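Local coordinates for protein putative aldehyde dehydrogenase (Burkholderia cenocepacia, PDB 4YWE) that probably oxidises aldehydes to carboxylic acids with NAD or NADP as acceptor, as a member of the aldehyde dehydrogenase family, and binds calcium and magnesium ions, at residues 23-28 against 47-52. Sequence-based numbering, arbitrary orientation.
Sequences PAQLET and TAPDIE. With EDO (1,2-ethanediol), chain I.
Asp50 joins the two segments through its carboxylate. OD1 takes the backbone N-H of Ala24 through its syn lone pair (N to OD1 2.8 Å, N-H...O angle 147°). OD2 accepts the N-H of Thr47 (N to OD2 2.9 Å) on its anti side, 31° out of the carboxylate plane. Chi1 of -56° sets CG beside its own backbone N, turning the carboxylate toward the helix start. Aspartate suits this third position: OD2 reaches back to the N-cap residue, half of a capping box, while OD1 holds Ala24 in the type I turn Pro23 to Leu26. Packing is tightest here, where small Ala24 CB lies 3.4 Å from Asp50 OD1 and 3.7 Å from Pro49 CB. Proline costs no helix hydrogen bond, since first-turn N-H groups lack a carbonyl partner within the helix. A water donates to Asp50 OD2, accepts from Gln25 N and bonds the hydroxyl OG1 that Thr47 offers. The outer side is looser: Gln25, long and polar as suits its exposure, crosses Thr47, NE2 3.4 Å from OG1 but poorly angled for a hydrogen bond. Thus the loop between strands 19-21 and 28-33 is tied to helix 48-63, whose Asp50 and Ile51 rest on Val210, just beyond strand 207-209.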
ATOM      1  N   PRO A  23     -15.022 -42.544  -8.885  1.00 32.19           N
ATOM      2  CA  PRO A  23     -16.237 -41.884  -8.398  1.00 32.41           C
ATOM      3  C   PRO A  23     -17.030 -42.806  -7.479  1.00 36.92           C
ATOM      4  O   PRO A  23     -16.989 -44.024  -7.659  1.00 38.90           O
ATOM      5  CB  PRO A  23     -17.013 -41.576  -9.684  1.00 29.99           C
ATOM      6  CG  PRO A  23     -16.481 -42.541 -10.692  1.00 30.24           C
ATOM      7  CD  PRO A  23     -15.035 -42.717 -10.347  1.00 30.82           C
ATOM      8  N   ALA A  24     -17.730 -42.233  -6.505  1.00 36.82           N
ATOM      9  CA  ALA A  24     -18.450 -43.018  -5.508  1.00 37.54           C
ATOM     10  C   ALA A  24     -19.526 -43.897  -6.138  1.00 36.48           C
ATOM     11  O   ALA A  24     -19.833 -44.975  -5.629  1.00 36.01           O
ATOM     12  CB  ALA A  24     -19.066 -42.102  -4.462  1.00 35.82           C
ATOM     13  N   GLN A  25     -20.093 -43.438  -7.249  1.00 41.24           N
ATOM     14  CA  GLN A  25     -21.180 -44.159  -7.900  1.00 46.14           C
ATOM     15  C   GLN A  25     -20.722 -44.844  -9.187  1.00 47.29           C
ATOM     16  O   GLN A  25     -21.531 -45.438  -9.904  1.00 50.80           O
ATOM     17  CB  GLN A  25     -22.346 -43.211  -8.180  1.00 50.94           C
ATOM     18  CG  GLN A  25     -23.018 -42.700  -6.913  1.00 56.35           C
ATOM     19  CD  GLN A  25     -24.097 -41.675  -7.189  1.00 61.54           C
ATOM     20  OE1 GLN A  25     -24.675 -41.641  -8.276  1.00 64.57           O
ATOM     21  NE2 GLN A  25     -24.374 -40.829  -6.203  1.00 61.87           N
ATOM     22  N   LEU A  26     -19.426 -44.747  -9.470  1.00 43.39           N
ATOM     23  CA  LEU A  26     -18.781 -45.512 -10.539  1.00 44.82           C
ATOM     24  C   LEU A  26     -19.382 -45.293 -11.929  1.00 45.24           C
ATOM     25  O   LEU A  26     -19.546 -46.245 -12.692  1.00 48.43           O
ATOM     26  CB  LEU A  26     -18.821 -47.007 -10.204  1.00 45.16           C
ATOM     27  CG  LEU A  26     -18.195 -47.435  -8.874  1.00 45.28           C
ATOM     28  CD1 LEU A  26     -18.465 -48.906  -8.600  1.00 46.28           C
ATOM     29  CD2 LEU A  26     -16.701 -47.151  -8.867  1.00 45.37           C
ATOM     30  N   GLU A  27     -19.705 -44.047 -12.260  1.00 41.65           N
ATOM     31  CA  GLU A  27     -20.197 -43.727 -13.598  1.00 38.16           C
ATOM     32  C   GLU A  27     -19.273 -42.726 -14.287  1.00 36.20           C
ATOM     33  O   GLU A  27     -18.498 -42.033 -13.629  1.00 34.23           O
ATOM     34  CB  GLU A  27     -21.627 -43.189 -13.538  1.00 36.30           C
ATOM     35  CG  GLU A  27     -22.663 -44.251 -13.203  1.00 44.23           C
ATOM     36  CD  GLU A  27     -24.087 -43.743 -13.325  1.00 49.48           C
ATOM     37  OE1 GLU A  27     -24.980 -44.555 -13.647  1.00 52.06           O
ATOM     38  OE2 GLU A  27     -24.312 -42.536 -13.097  1.00 50.77           O
ATOM     39  N   THR A  28     -19.356 -42.659 -15.613  1.00 34.89           N
ATOM     40  CA  THR A  28     -18.429 -41.847 -16.394  1.00 31.82           C
ATOM     41  C   THR A  28     -19.126 -40.860 -17.329  1.00 33.92           C
ATOM     42  O   THR A  28     -20.323 -40.972 -17.596  1.00 35.07           O
ATOM     43  CB  THR A  28     -17.495 -42.730 -17.245  1.00 30.82           C
ATOM     44  OG1 THR A  28     -18.277 -43.516 -18.154  1.00 30.83           O
ATOM     45  CG2 THR A  28     -16.672 -43.655 -16.358  1.00 29.83           C
ATOM     46  N   THR A  47     -20.234 -36.883  -8.070  1.00 27.75           N
ATOM     47  CA  THR A  47     -21.469 -36.598  -7.357  1.00 21.67           C
ATOM     48  C   THR A  47     -21.156 -36.039  -5.975  1.00 23.01           C
ATOM     49  O   THR A  47     -19.993 -35.800  -5.646  1.00 21.07           O
ATOM     50  CB  THR A  47     -22.349 -37.858  -7.223  1.00 23.57           C
ATOM     51  OG1 THR A  47     -21.584 -38.919  -6.641  1.00 25.86           O
ATOM     52  CG2 THR A  47     -22.855 -38.300  -8.589  1.00 23.29           C
ATOM     53  N   ALA A  48     -22.198 -35.836  -5.173  1.00 24.69           N
ATOM     54  CA  ALA A  48     -22.065 -35.254  -3.836  1.00 22.57           C
ATOM     55  C   ALA A  48     -21.068 -35.980  -2.916  1.00 24.58           C
ATOM     56  O   ALA A  48     -20.309 -35.317  -2.209  1.00 27.10           O
ATOM     57  CB  ALA A  48     -23.438 -35.178  -3.163  1.00 22.55           C
ATOM     58  N   PRO A  49     -21.068 -37.330  -2.902  1.00 23.77           N
ATOM     59  CA  PRO A  49     -20.064 -37.976  -2.044  1.00 27.56           C
ATOM     60  C   PRO A  49     -18.624 -37.658  -2.446  1.00 29.06           C
ATOM     61  O   PRO A  49     -17.758 -37.546  -1.576  1.00 29.00           O
ATOM     62  CB  PRO A  49     -20.356 -39.467  -2.227  1.00 23.83           C
ATOM     63  CG  PRO A  49     -21.788 -39.524  -2.597  1.00 24.23           C
ATOM     64  CD  PRO A  49     -22.022 -38.315  -3.448  1.00 23.28           C
ATOM     65  N   ASP A  50     -18.379 -37.513  -3.745  1.00 27.75           N
ATOM     66  CA  ASP A  50     -17.047 -37.185  -4.243  1.00 24.44           C
ATOM     67  C   ASP A  50     -16.620 -35.796  -3.780  1.00 22.72           C
ATOM     68  O   ASP A  50     -15.463 -35.580  -3.419  1.00 19.85           O
ATOM     69  CB  ASP A  50     -17.011 -37.270  -5.769  1.00 24.48           C
ATOM     70  CG  ASP A  50     -17.440 -38.627  -6.287  1.00 29.80           C
ATOM     71  OD1 ASP A  50     -17.102 -39.645  -5.646  1.00 35.21           O
ATOM     72  OD2 ASP A  50     -18.121 -38.679  -7.332  1.00 30.52           O
ATOM     73  N   ILE A  51     -17.563 -34.858  -3.793  1.00 19.70           N
ATOM     74  CA  ILE A  51     -17.306 -33.502  -3.325  1.00 22.43           C
ATOM     75  C   ILE A  51     -17.008 -33.522  -1.828  1.00 18.87           C
ATOM     76  O   ILE A  51     -16.122 -32.810  -1.355  1.00 18.31           O
ATOM     77  CB  ILE A  51     -18.490 -32.569  -3.645  1.00 23.63           C
ATOM     78  CG1 ILE A  51     -18.596 -32.345  -5.155  1.00 21.67           C
ATOM     79  CG2 ILE A  51     -18.334 -31.233  -2.933  1.00 22.68           C
ATOM     80  CD1 ILE A  51     -17.399 -31.634  -5.755  1.00 17.55           C
ATOM     81  N   GLU A  52     -17.746 -34.349  -1.093  1.00 19.63           N
ATOM     82  CA  GLU A  52     -17.556 -34.485   0.348  1.00 19.87           C
ATOM     83  C   GLU A  52     -16.126 -34.899   0.687  1.00 19.92           C
ATOM     84  O   GLU A  52     -15.511 -34.347   1.598  1.00 25.31           O
ATOM     85  CB  GLU A  52     -18.544 -35.502   0.924  1.00 25.51           C
ATOM     86  CG  GLU A  52     -18.353 -35.789   2.406  1.00 29.03           C
ATOM     87  CD  GLU A  52     -18.682 -34.596   3.281  1.00 30.62           C
ATOM     88  OE1 GLU A  52     -19.587 -33.817   2.912  1.00 33.58           O
ATOM     89  OE2 GLU A  52     -18.036 -34.434   4.338  1.00 28.87           O
TER
HETATM   90  C1  EDO I 501     -25.393 -33.673  -6.173  1.00 46.81           C
HETATM   91  O1  EDO I 501     -25.429 -32.381  -6.792  1.00 46.90           O
HETATM   92  C2  EDO I 501     -25.051 -34.731  -7.215  1.00 45.50           C
HETATM   93  O2  EDO I 501     -25.046 -36.025  -6.601  1.00 45.02           O
HETATM   94  O   HOH W   1     -19.941 -40.649  -7.848  1.00 28.68           O